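Long-range contacts in Cel44C (PDB 2YIH), which cleaves the beta-1,4-glucan backbone of xyloglucan and cellulosic substrates, this chain being the family 44 glycoside hydrolase part of a longer protein: residues 304-309 with 366-371; 398-403 with 478-483; 430-435 with 453-458. The protein carries 8 engineered substitutions. All coordinates share one frame; numbering follows the deposited sequence. Where two conformers were deposited one is given.

How the interactions relate
All three contacts lie where the catalytic barrel and the beta-sandwich meet, away from the glycan pocket and the calcium site. Interaction 1 joins helix 303-311 to the start of helix 367-382, both of the barrel domain, and both of the other contacts touch it, with centres about 12 Å (interaction 2) and 11 Å (interaction 3) from its own. Helix 367-382 is the common element: Ile367 CD1 lies 3.6 Å from Phe480 CE1 of interaction 2, while Asp366 O approaches Tyr400 CB to 3.3 Å. Further along the same helix, Ile371 packs, in the conformers given, on Asn453 and Lys454 of interaction 3. Interactions 2 and 3 do not touch, their nearest atoms being about 6 Å apart, but both reach the same large sheet.

Interaction 1 of 3, residues 304-309 with 366-371; sequences ETKKAR and DISGGI. With EDO (1,2-ethanediol), chain J.
Lys306 lies across the start of helix 367-382, meeting Ser368 near its root and Asp366 further out. Its CB rests 3.8 Å from Ser368 CB. With CG anti to the carbonyl carbon (chi1 -68°), the chain leaves beside the backbone N, and CG passes 3.6 Å from Ser368 OG with Asp366 OD2 also close. From there it runs extended, roughly at right angles to the Asp366 side chain. CD and CE continue past the carboxylate toward a 1,2-ethanediol, probably from the crystallisation liquor. The terminal NZ donates to O2 of this diol, which in turn donates to Asp366 OD1, 2.6 Å from O2. The direct salt bridge is long, 4.0 Å from Lys306 NZ to Asp366 OD1.

Deeper in, Arg309 NH1 donates to Ser368 OG at 2.9 Å, the hydroxyl lying at the guanidinium edge, 11° out of its plane. The rest of that guanidinium is held by the carbonyls of Ile296 and Tyr361. Ser368 OG donates a hydrogen bond to Asp366 OD2 at 2.6 Å, and this same oxygen caps the helix by accepting from Ser368 N. The two helical segments, nearly parallel at 11°, are thus joined by a largely buried chain of hydrogen bonds from guanidinium through hydroxyl to carboxylate, in which the positive charges of Arg309 and Lys306 probably help to keep the N-cap aspartate ionised.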
ATOM      1  N   GLU A 304     -19.062  11.294  15.136  1.00 15.21           N
ATOM      2  CA  GLU A 304     -18.409  12.248  14.260  1.00 15.25           C
ATOM      3  C   GLU A 304     -17.075  11.698  13.735  1.00 13.53           C
ATOM      4  O   GLU A 304     -16.703  11.970  12.593  1.00 14.64           O
ATOM      5  CB  GLU A 304     -18.229  13.588  14.969  1.00 16.04           C
ATOM      6  CG  GLU A 304     -19.593  14.235  15.372  1.00 17.98           C
ATOM      7  CD  GLU A 304     -20.528  14.458  14.173  0.70 21.37           C
ATOM      8  OE1 GLU A 304     -20.081  15.042  13.165  0.70 21.65           O
ATOM      9  OE2 GLU A 304     -21.695  14.006  14.230  0.70 24.20           O
ATOM     10  N   THR A 305     -16.412  10.875  14.538  1.00 12.53           N
ATOM     11  CA  THR A 305     -15.170  10.204  14.094  1.00 11.50           C
ATOM     12  C   THR A 305     -15.542   9.223  12.969  1.00 11.37           C
ATOM     13  O   THR A 305     -14.833   9.124  11.967  1.00 11.20           O
ATOM     14  CB  THR A 305     -14.474   9.393  15.222  1.00 11.87           C
ATOM     15  OG1 THR A 305     -14.456  10.145  16.448  1.00 12.19           O
ATOM     16  CG2 THR A 305     -13.020   9.037  14.822  1.00 12.11           C
ATOM     17  N   LYS A 306     -16.639   8.497  13.145  1.00 11.11           N
ATOM     18  CA  LYS A 306     -17.060   7.512  12.136  1.00 11.67           C
ATOM     19  C   LYS A 306     -17.458   8.219  10.833  1.00 11.58           C
ATOM     20  O   LYS A 306     -17.118   7.747   9.746  1.00 11.90           O
ATOM     21  CB  LYS A 306     -18.211   6.641  12.663  1.00 12.09           C
ATOM     22  CG  LYS A 306     -17.771   5.708  13.792  1.00 12.58           C
ATOM     23  CD  LYS A 306     -18.978   5.236  14.606  1.00 13.36           C
ATOM     24  CE  LYS A 306     -18.574   4.321  15.785  1.00 13.55           C
ATOM     25  NZ  LYS A 306     -19.832   3.748  16.418  1.00 15.04           N
ATOM     26  N   LYS A 307     -18.210   9.326  10.934  1.00 10.99           N
ATOM     27  CA  LYS A 307     -18.544  10.084   9.734  1.00 11.36           C
ATOM     28  C   LYS A 307     -17.284  10.592   9.020  1.00 11.38           C
ATOM     29  O   LYS A 307     -17.186  10.556   7.776  1.00 11.60           O
ATOM     30  CB  LYS A 307     -19.482  11.244  10.089  1.00 12.02           C
ATOM     31  CG  LYS A 307     -20.893  10.756  10.462  1.00 12.39           C
ATOM     32  CD  LYS A 307     -21.719  11.972  10.913  1.00 12.84           C
ATOM     33  CE  LYS A 307     -23.070  11.587  11.481  0.50 12.83           C
ATOM     34  NZ  LYS A 307     -23.766  12.859  11.850  0.50 12.84           N
ATOM     35  N   ALA A 308     -16.320  11.103   9.797  1.00 10.65           N
ATOM     36  CA  ALA A 308     -15.110  11.660   9.201  1.00 11.00           C
ATOM     37  C   ALA A 308     -14.309  10.540   8.549  1.00 11.03           C
ATOM     38  O   ALA A 308     -13.720  10.742   7.490  1.00 10.69           O
ATOM     39  CB  ALA A 308     -14.277  12.406  10.236  1.00 10.64           C
ATOM     40  N   ARG A 309     -14.353   9.340   9.138  1.00  9.93           N
ATOM     41  CA  ARG A 309     -13.613   8.199   8.564  1.00 10.17           C
ATOM     42  C   ARG A 309     -14.176   7.887   7.182  1.00  9.89           C
ATOM     43  O   ARG A 309     -13.420   7.661   6.231  1.00  9.39           O
ATOM     44  CB  ARG A 309     -13.738   6.961   9.478  1.00  9.90           C
ATOM     45  CG  ARG A 309     -13.090   5.669   8.926  1.00 10.26           C
ATOM     46  CD  ARG A 309     -13.022   4.556  10.005  1.00  9.84           C
ATOM     47  NE  ARG A 309     -12.246   4.992  11.173  1.00  9.91           N
ATOM     48  CZ  ARG A 309     -12.736   5.306  12.384  1.00  9.97           C
ATOM     49  NH1 ARG A 309     -14.042   5.154  12.679  1.00 10.19           N
ATOM     50  NH2 ARG A 309     -11.904   5.780  13.316  1.00 10.20           N
ATOM     51  N   ASP A 366     -15.257  -1.864  12.634  1.00  9.66           N
ATOM     52  CA  ASP A 366     -16.489  -1.044  12.592  1.00  9.82           C
ATOM     53  C   ASP A 366     -16.953  -0.845  11.158  1.00  9.79           C
ATOM     54  O   ASP A 366     -16.139  -0.765  10.240  1.00  9.76           O
ATOM     55  CB  ASP A 366     -16.230   0.338  13.186  1.00 10.44           C
ATOM     56  CG  ASP A 366     -17.533   1.127  13.390  1.00 11.43           C
ATOM     57  OD1 ASP A 366     -18.323   0.730  14.289  1.00 11.92           O
ATOM     58  OD2 ASP A 366     -17.799   2.101  12.643  1.00 11.10           O
ATOM     59  N   ILE A 367     -18.267  -0.801  10.953  1.00  9.19           N
ATOM     60  CA  ILE A 367     -18.781  -0.595   9.610  1.00  9.25           C
ATOM     61  C   ILE A 367     -18.170   0.657   8.966  1.00  9.09           C
ATOM     62  O   ILE A 367     -17.949   0.662   7.753  1.00  9.71           O
ATOM     63  CB  ILE A 367     -20.349  -0.508   9.621  1.00  9.24           C
ATOM     64  CG1 ILE A 367     -20.958  -0.425   8.204  1.00  9.35           C
ATOM     65  CG2 ILE A 367     -20.817   0.651  10.497  1.00  9.77           C
ATOM     66  CD1 ILE A 367     -20.559  -1.564   7.265  1.00  9.40           C
ATOM     67  N   SER A 368     -17.854   1.693   9.748  1.00  8.83           N
ATOM     68  CA  SER A 368     -17.233   2.907   9.161  1.00  8.71           C
ATOM     69  C   SER A 368     -15.912   2.577   8.497  1.00  8.54           C
ATOM     70  O   SER A 368     -15.582   3.173   7.486  1.00  9.16           O
ATOM     71  CB  SER A 368     -16.997   4.046  10.179  1.00  8.27           C
ATOM     72  OG  SER A 368     -16.150   3.659  11.279  1.00  8.27           O
ATOM     73  N   GLY A 369     -15.144   1.656   9.086  1.00  8.52           N
ATOM     74  CA  GLY A 369     -13.855   1.235   8.491  1.00  8.77           C
ATOM     75  C   GLY A 369     -14.057   0.442   7.206  1.00  9.19           C
ATOM     76  O   GLY A 369     -13.273   0.563   6.236  1.00  9.70           O
ATOM     77  N   GLY A 370     -15.099  -0.381   7.191  1.00  8.67           N
ATOM     78  CA  GLY A 370     -15.422  -1.179   6.007  1.00  8.67           C
ATOM     79  C   GLY A 370     -15.836  -0.286   4.839  1.00  9.10           C
ATOM     80  O   GLY A 370     -15.399  -0.462   3.701  1.00  8.89           O
ATOM     81  N   ILE A 371     -16.721   0.655   5.127  1.00  8.83           N
ATOM     82  CA  ILE A 371     -17.173   1.540   4.066  0.50  8.91           C
ATOM     83  C   ILE A 371     -16.057   2.460   3.567  1.00  9.12           C
ATOM     84  O   ILE A 371     -15.899   2.658   2.343  1.00  9.08           O
ATOM     85  CB  ILE A 371     -18.426   2.318   4.479  0.50  8.79           C
ATOM     86  CG1 ILE A 371     -19.585   1.346   4.647  0.50  8.92           C
ATOM     87  CG2 ILE A 371     -18.779   3.394   3.424  0.50  8.69           C
ATOM     88  CD1 ILE A 371     -20.835   2.002   5.132  0.50  8.62           C
TER
HETATM   89  C1  EDO J1527     -22.236   2.748  13.413  1.00 34.27           C
HETATM   90  O1  EDO J1527     -22.964   3.221  14.544  1.00 38.92           O
HETATM   91  C2  EDO J1527     -21.483   1.508  13.852  1.00 34.25           C
HETATM   92  O2  EDO J1527     -20.599   1.856  14.920  1.00 30.41           O

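Interaction 2 of 3, residues 398-403 with 478-483; sequences NNYVSA and WGFDKN
Tyr400 and Phe480 meet at a slant: the tyrosine presents an edge of its ring, with CE1 3.9 Å from Phe480 CD1, while the phenylalanine is neither squarely face-on nor edge-on to it. Ala403, one helical turn further along, takes the other role. Its methyl sits over a face of the Phe480 ring, CB lying 3.9 Å from the ring centroid and 16° off the normal, a CH-pi contact. With CG between the backbone N and the carbonyl carbon (chi1 64°), the Phe480 ring lies where both can reach it. Ile367 and Thr374 of helix 367-382 touch the same ring.

Beyond the ring, Tyr400 OH donates to Asp481 O at 2.6 Å, reaching a lone pair in the carbonyl plane. The carbonyl it grips belongs to the residue that opens an Asx turn, in which Asp481 OD1 accepts from Asn483 N at 2.8 Å. A phenylalanine in place of Tyr400 would keep the ring edge against Phe480 but is likely to leave the Asp481 carbonyl without this donor and the turn less firmly tied to the helix.

Helix 399-409 follows the last strand of the barrel, and strand 474-481 belongs to the sandwich sheet; the contact thus lies at the junction of the (beta/alpha)8 barrel and the beta-sandwich, the two-domain build of family 44 glycoside hydrolases.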
ATOM      1  N   ASN A 398      -9.382  -7.908  11.719  1.00  9.56           N
ATOM      2  CA  ASN A 398      -9.803  -6.580  11.253  1.00  9.46           C
ATOM      3  C   ASN A 398     -10.989  -6.871  10.324  1.00  9.17           C
ATOM      4  O   ASN A 398     -10.895  -6.770   9.104  1.00  9.27           O
ATOM      5  CB  ASN A 398      -8.687  -5.895  10.451  1.00  9.65           C
ATOM      6  CG  ASN A 398      -7.493  -5.405  11.322  1.00  9.83           C
ATOM      7  OD1 ASN A 398      -7.379  -5.676  12.569  1.00 10.51           O
ATOM      8  ND2 ASN A 398      -6.566  -4.733  10.663  1.00  8.58           N
ATOM      9  N   ASN A 399     -12.118  -7.167  10.941  1.00  9.06           N
ATOM     10  CA  ASN A 399     -13.217  -7.829  10.232  1.00  8.99           C
ATOM     11  C   ASN A 399     -13.780  -6.982   9.110  1.00  8.54           C
ATOM     12  O   ASN A 399     -14.147  -7.517   8.081  1.00  8.53           O
ATOM     13  CB  ASN A 399     -14.348  -8.195  11.195  1.00  9.52           C
ATOM     14  CG  ASN A 399     -13.972  -9.343  12.108  1.00 10.16           C
ATOM     15  OD1 ASN A 399     -13.392 -10.356  11.668  1.00 11.13           O
ATOM     16  ND2 ASN A 399     -14.225  -9.158  13.394  1.00 10.50           N
ATOM     17  N   TYR A 400     -13.896  -5.673   9.337  1.00  8.27           N
ATOM     18  CA  TYR A 400     -14.528  -4.817   8.315  1.00  8.12           C
ATOM     19  C   TYR A 400     -13.558  -4.388   7.213  1.00  8.48           C
ATOM     20  O   TYR A 400     -13.979  -4.128   6.065  1.00  8.28           O
ATOM     21  CB  TYR A 400     -15.284  -3.651   8.953  1.00  8.18           C
ATOM     22  CG  TYR A 400     -16.704  -4.013   9.366  1.00  8.12           C
ATOM     23  CD1 TYR A 400     -17.697  -4.211   8.410  1.00  8.15           C
ATOM     24  CD2 TYR A 400     -17.020  -4.241  10.720  1.00  7.97           C
ATOM     25  CE1 TYR A 400     -19.006  -4.529   8.771  1.00  8.25           C
ATOM     26  CE2 TYR A 400     -18.325  -4.554  11.099  1.00  8.13           C
ATOM     27  CZ  TYR A 400     -19.288  -4.752  10.129  1.00  8.45           C
ATOM     28  OH  TYR A 400     -20.583  -5.074  10.497  1.00  8.95           O
ATOM     29  N   VAL A 401     -12.248  -4.393   7.505  1.00  8.50           N
ATOM     30  CA  VAL A 401     -11.268  -4.227   6.414  1.00  8.57           C
ATOM     31  C   VAL A 401     -11.286  -5.452   5.511  1.00  8.49           C
ATOM     32  O   VAL A 401     -11.314  -5.336   4.282  1.00  8.55           O
ATOM     33  CB  VAL A 401      -9.850  -3.934   6.970  1.00  8.94           C
ATOM     34  CG1 VAL A 401      -8.816  -3.897   5.799  1.00  8.82           C
ATOM     35  CG2 VAL A 401      -9.877  -2.590   7.685  1.00  8.61           C
ATOM     36  N   SER A 402     -11.277  -6.637   6.111  1.00  8.34           N
ATOM     37  CA  SER A 402     -11.325  -7.859   5.327  0.50  8.89           C
ATOM     38  C   SER A 402     -12.611  -7.883   4.510  1.00  9.08           C
ATOM     39  O   SER A 402     -12.591  -8.314   3.366  1.00 10.27           O
ATOM     40  CB  SER A 402     -11.216  -9.095   6.227  0.50  8.76           C
ATOM     41  OG  SER A 402      -9.927  -9.176   6.839  0.50  8.81           O
ATOM     42  N   ALA A 403     -13.718  -7.422   5.091  1.00  9.06           N
ATOM     43  CA  ALA A 403     -14.992  -7.353   4.334  1.00  8.65           C
ATOM     44  C   ALA A 403     -14.880  -6.518   3.056  1.00  8.33           C
ATOM     45  O   ALA A 403     -15.305  -6.944   1.996  1.00  8.62           O
ATOM     46  CB  ALA A 403     -16.154  -6.783   5.212  1.00  8.66           C
ATOM     47  N   TRP A 478     -24.536  -8.732  -3.575  1.00 10.39           N
ATOM     48  CA  TRP A 478     -23.880  -9.237  -2.336  1.00 10.60           C
ATOM     49  C   TRP A 478     -23.511  -8.006  -1.519  1.00 10.56           C
ATOM     50  O   TRP A 478     -23.292  -6.937  -2.074  1.00 10.36           O
ATOM     51  CB  TRP A 478     -22.588  -9.979  -2.674  1.00 12.47           C
ATOM     52  CG  TRP A 478     -22.773 -11.364  -3.322  1.00 13.97           C
ATOM     53  CD1 TRP A 478     -22.748 -12.590  -2.692  1.00 14.16           C
ATOM     54  CD2 TRP A 478     -22.944 -11.628  -4.714  1.00 15.23           C
ATOM     55  NE1 TRP A 478     -22.916 -13.602  -3.634  1.00 16.23           N
ATOM     56  CE2 TRP A 478     -23.042 -13.030  -4.875  1.00 15.69           C
ATOM     57  CE3 TRP A 478     -23.049 -10.811  -5.838  1.00 16.46           C
ATOM     58  CZ2 TRP A 478     -23.205 -13.632  -6.127  1.00 16.92           C
ATOM     59  CZ3 TRP A 478     -23.225 -11.411  -7.100  1.00 16.59           C
ATOM     60  CH2 TRP A 478     -23.297 -12.810  -7.231  1.00 17.41           C
ATOM     61  N   GLY A 479     -23.445  -8.114  -0.203  1.00  9.81           N
ATOM     62  CA  GLY A 479     -23.170  -6.906   0.561  1.00  9.95           C
ATOM     63  C   GLY A 479     -22.782  -7.189   1.989  1.00 10.33           C
ATOM     64  O   GLY A 479     -22.848  -8.311   2.439  1.00 10.44           O
ATOM     65  N   PHE A 480     -22.358  -6.145   2.698  1.00 10.39           N
ATOM     66  CA  PHE A 480     -22.155  -6.236   4.147  1.00 10.43           C
ATOM     67  C   PHE A 480     -22.693  -4.954   4.723  1.00 10.34           C
ATOM     68  O   PHE A 480     -22.943  -3.997   3.992  1.00 10.43           O
ATOM     69  CB  PHE A 480     -20.662  -6.454   4.524  1.00 10.24           C
ATOM     70  CG  PHE A 480     -19.729  -5.306   4.135  1.00 10.26           C
ATOM     71  CD1 PHE A 480     -19.629  -4.159   4.936  1.00 10.29           C
ATOM     72  CD2 PHE A 480     -18.914  -5.395   2.991  1.00  9.95           C
ATOM     73  CE1 PHE A 480     -18.741  -3.100   4.614  1.00 10.35           C
ATOM     74  CE2 PHE A 480     -18.028  -4.355   2.653  1.00 10.07           C
ATOM     75  CZ  PHE A 480     -17.895  -3.234   3.479  1.00  9.85           C
ATOM     76  N   ASP A 481     -22.940  -4.939   6.015  1.00 10.61           N
ATOM     77  CA  ASP A 481     -23.485  -3.762   6.654  1.00 11.79           C
ATOM     78  C   ASP A 481     -23.114  -3.795   8.136  1.00 12.22           C
ATOM     79  O   ASP A 481     -22.219  -4.557   8.528  1.00 11.47           O
ATOM     80  CB  ASP A 481     -25.017  -3.688   6.438  1.00 12.32           C
ATOM     81  CG  ASP A 481     -25.787  -4.853   7.083  1.00 14.32           C
ATOM     82  OD1 ASP A 481     -25.218  -5.602   7.912  1.00 12.60           O
ATOM     83  OD2 ASP A 481     -27.046  -4.925   6.847  1.00 15.71           O
ATOM     84  N   LYS A 482     -23.770  -2.983   8.961  1.00 13.42           N
ATOM     85  CA  LYS A 482     -23.409  -2.905  10.383  1.00 15.48           C
ATOM     86  C   LYS A 482     -23.767  -4.156  11.177  1.00 15.76           C
ATOM     87  O   LYS A 482     -23.281  -4.352  12.298  1.00 17.33           O
ATOM     88  CB  LYS A 482     -24.052  -1.687  11.043  1.00 17.34           C
ATOM     89  CG  LYS A 482     -25.483  -1.923  11.489  1.00 19.33           C
ATOM     90  CD  LYS A 482     -26.071  -0.648  12.079  1.00 22.03           C
ATOM     91  CE  LYS A 482     -27.522  -0.873  12.497  1.00 24.52           C
ATOM     92  NZ  LYS A 482     -28.090   0.399  13.049  1.00 26.65           N
ATOM     93  N   ASN A 483     -24.631  -4.990  10.614  1.00 15.74           N
ATOM     94  CA  ASN A 483     -25.118  -6.176  11.327  1.00 16.37           C
ATOM     95  C   ASN A 483     -24.241  -7.396  11.074  1.00 15.10           C
ATOM     96  O   ASN A 483     -24.231  -8.338  11.876  1.00 13.47           O
ATOM     97  CB  ASN A 483     -26.555  -6.501  10.890  1.00 19.20           C
ATOM     98  CG  ASN A 483     -27.508  -5.359  11.168  1.00 21.61           C
ATOM     99  OD1 ASN A 483     -28.223  -4.893  10.264  1.00 25.11           O
ATOM    100  ND2 ASN A 483     -27.439  -4.829  12.374  1.00 21.87           N
TER

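Interaction 3 of 3, residues 430-435 with 453-458; sequences IVNSSV and NKSMDS
Asn432 O is approached by two groups of the facing segment. Lys454 N donates to it at 2.9 Å with an N-H...acceptor angle of 161°, and the CA-H of Asn453 adds a weaker contact, 3.5 Å from Asn453 CA to Asn432 O. The amide oxygen of Asn453 is also near this carbonyl, but both are acceptors and do not bond. Asn453 OD1 is turned instead to Ser455 N, 2.8 Å away, closing an Asx turn. The other half of that amide is engaged too: Asn453 ND2 donates almost in its own plane to Ser458 O, and Val505 O is a further acceptor.

Ser433 and Asn453 form an antiparallel, non-hydrogen-bonded pair where strands 433-439 and 446-453 of the beta-sandwich lie side by side. Beyond this pair both segments leave the sheet, 430-432 with helical backbone angles but no regular helical bonds and 454-458 in a turn organised by Ser455. Here Ser455 OG accepts from both Asp457 N and Ser458 N, making an ST turn and an ST motif, while Ser455 CB rests 3.8 Å from Asn432 OD1. The amide nitrogen of Asn432 is held by Asp429.

Lys454 reaches back to the carbonyls of 430-432. Its chain is bent at chi3 (-86°), and in one of two deposited conformers NZ donates to Ile430 O at 2.9 Å, tilted 33° from that carbonyl's plane. Val431 O lies 3.0 Å from the same NZ and accepts from Gln311 NE2 of helix 303-311. Met310, next to it on that helix, touches the Lys454 side chain.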
ATOM      1  N   ILE A 430     -22.255  12.975  -3.638  1.00 14.32           N
ATOM      2  CA  ILE A 430     -20.937  12.420  -3.310  1.00 14.75           C
ATOM      3  C   ILE A 430     -20.658  12.384  -1.820  1.00 14.33           C
ATOM      4  O   ILE A 430     -19.646  11.820  -1.402  1.00 13.08           O
ATOM      5  CB  ILE A 430     -19.783  13.140  -4.037  1.00 15.80           C
ATOM      6  CG1 ILE A 430     -19.606  14.566  -3.515  1.00 17.25           C
ATOM      7  CG2 ILE A 430     -19.994  13.094  -5.548  1.00 15.54           C
ATOM      8  CD1 ILE A 430     -18.257  15.183  -3.932  1.00 19.88           C
ATOM      9  N   VAL A 431     -21.554  12.961  -1.020  1.00 13.61           N
ATOM     10  CA  VAL A 431     -21.383  12.947   0.443  1.00 14.28           C
ATOM     11  C   VAL A 431     -21.964  11.649   1.024  1.00 13.87           C
ATOM     12  O   VAL A 431     -21.325  10.928   1.833  1.00 14.20           O
ATOM     13  CB  VAL A 431     -22.049  14.191   1.110  1.00 15.11           C
ATOM     14  CG1 VAL A 431     -21.859  14.116   2.620  1.00 16.15           C
ATOM     15  CG2 VAL A 431     -21.443  15.493   0.576  1.00 15.73           C
ATOM     16  N   ASN A 432     -23.223  11.380   0.694  1.00 13.19           N
ATOM     17  CA  ASN A 432     -23.895  10.224   1.242  1.00 13.26           C
ATOM     18  C   ASN A 432     -23.636   8.935   0.500  1.00 11.98           C
ATOM     19  O   ASN A 432     -23.898   7.870   1.045  1.00 11.74           O
ATOM     20  CB  ASN A 432     -25.416  10.480   1.336  1.00 13.65           C
ATOM     21  CG  ASN A 432     -25.729  11.500   2.389  1.00 15.66           C
ATOM     22  OD1 ASN A 432     -25.376  11.301   3.559  1.00 15.94           O
ATOM     23  ND2 ASN A 432     -26.252  12.662   1.972  1.00 16.44           N
ATOM     24  N   SER A 433     -23.119   9.015  -0.732  1.00 11.41           N
ATOM     25  CA  SER A 433     -22.860   7.777  -1.491  1.00 10.55           C
ATOM     26  C   SER A 433     -21.477   7.816  -2.134  1.00 10.15           C
ATOM     27  O   SER A 433     -20.890   8.893  -2.311  1.00 10.36           O
ATOM     28  CB  SER A 433     -23.900   7.561  -2.596  1.00 10.97           C
ATOM     29  OG  SER A 433     -23.693   8.484  -3.682  1.00 12.04           O
ATOM     30  N   SER A 434     -20.983   6.632  -2.484  1.00 10.08           N
ATOM     31  CA  SER A 434     -19.888   6.509  -3.439  1.00  9.93           C
ATOM     32  C   SER A 434     -20.196   5.310  -4.314  1.00  9.57           C
ATOM     33  O   SER A 434     -20.926   4.390  -3.904  1.00  9.23           O
ATOM     34  CB  SER A 434     -18.564   6.270  -2.711  1.00 10.07           C
ATOM     35  OG  SER A 434     -18.204   7.437  -1.995  1.00 11.40           O
ATOM     36  N   VAL A 435     -19.640   5.294  -5.520  1.00  9.27           N
ATOM     37  CA  VAL A 435     -19.949   4.223  -6.453  1.00  9.61           C
ATOM     38  C   VAL A 435     -18.794   4.046  -7.456  1.00  9.46           C
ATOM     39  O   VAL A 435     -18.163   5.019  -7.894  1.00 10.37           O
ATOM     40  CB  VAL A 435     -21.278   4.533  -7.226  1.00  9.64           C
ATOM     41  CG1 VAL A 435     -21.156   5.895  -7.929  1.00 10.05           C
ATOM     42  CG2 VAL A 435     -21.602   3.380  -8.207  1.00  9.64           C
ATOM     43  N   ASN A 453     -23.684   3.384   0.982  1.00 10.21           N
ATOM     44  CA  ASN A 453     -24.342   4.475   1.689  1.00 11.53           C
ATOM     45  C   ASN A 453     -23.589   4.795   2.980  1.00 11.57           C
ATOM     46  O   ASN A 453     -23.522   3.945   3.898  1.00 11.64           O
ATOM     47  CB  ASN A 453     -25.791   4.045   2.012  1.00 11.58           C
ATOM     48  CG  ASN A 453     -26.629   5.182   2.591  1.00 11.94           C
ATOM     49  OD1 ASN A 453     -26.109   6.205   3.017  1.00 11.25           O
ATOM     50  ND2 ASN A 453     -27.933   4.950   2.682  1.00 12.69           N
ATOM     51  N   LYS A 454     -23.011   6.002   3.023  1.00 12.16           N
ATOM     52  CA  LYS A 454     -22.211   6.491   4.152  0.50 12.24           C
ATOM     53  C   LYS A 454     -23.078   7.170   5.221  1.00 12.79           C
ATOM     54  O   LYS A 454     -22.584   7.535   6.301  1.00 12.50           O
ATOM     55  CB  LYS A 454     -21.159   7.493   3.658  0.50 12.02           C
ATOM     56  CG  LYS A 454     -20.121   6.895   2.692  0.50 11.75           C
ATOM     57  CD  LYS A 454     -19.185   7.955   2.133  0.50 11.68           C
ATOM     58  CE  LYS A 454     -19.773   8.619   0.902  0.50 11.64           C
ATOM     59  NZ  LYS A 454     -18.923   9.745   0.452  0.50 11.50           N
ATOM     60  N   SER A 455     -24.360   7.383   4.915  1.00 14.08           N
ATOM     61  CA  SER A 455     -25.259   7.972   5.927  1.00 13.82           C
ATOM     62  C   SER A 455     -25.399   7.042   7.119  1.00 15.22           C
ATOM     63  O   SER A 455     -25.563   5.826   6.966  1.00 12.50           O
ATOM     64  CB  SER A 455     -26.657   8.246   5.377  1.00 14.29           C
ATOM     65  OG  SER A 455     -27.496   8.739   6.446  1.00 14.92           O
ATOM     66  N   MET A 456     -25.371   7.628   8.315  1.00 16.20           N
ATOM     67  CA  MET A 456     -25.562   6.822   9.513  0.50 18.48           C
ATOM     68  C   MET A 456     -27.037   6.577   9.791  1.00 19.65           C
ATOM     69  O   MET A 456     -27.376   5.658  10.538  1.00 20.72           O
ATOM     70  CB  MET A 456     -24.908   7.481  10.725  0.50 18.95           C
ATOM     71  CG  MET A 456     -23.401   7.531  10.642  0.50 19.29           C
ATOM     72  SD  MET A 456     -22.688   7.888  12.244  0.50 21.11           S
ATOM     73  CE  MET A 456     -22.939   6.308  13.051  0.50 19.88           C
ATOM     74  N   ASP A 457     -27.918   7.358   9.159  1.00 20.10           N
ATOM     75  CA  ASP A 457     -29.340   7.479   9.547  0.50 21.81           C
ATOM     76  C   ASP A 457     -30.341   7.149   8.427  1.00 22.12           C
ATOM     77  O   ASP A 457     -31.488   6.751   8.686  1.00 23.79           O
ATOM     78  CB  ASP A 457     -29.639   8.913   9.984  0.50 21.78           C
ATOM     79  CG  ASP A 457     -28.745   9.385  11.103  0.50 22.72           C
ATOM     80  OD1 ASP A 457     -28.630   8.662  12.105  0.50 24.17           O
ATOM     81  OD2 ASP A 457     -28.192  10.504  10.996  0.50 24.00           O
ATOM     82  N   SER A 458     -29.960   7.459   7.192  1.00 21.09           N
ATOM     83  CA  SER A 458     -30.965   7.506   6.123  1.00 20.64           C
ATOM     84  C   SER A 458     -30.654   6.598   4.934  1.00 19.95           C
ATOM     85  O   SER A 458     -29.625   6.772   4.292  1.00 18.77           O
ATOM     86  CB  SER A 458     -31.158   8.952   5.643  1.00 23.33           C
ATOM     87  OG  SER A 458     -31.386   9.836   6.748  1.00 26.29           O
TER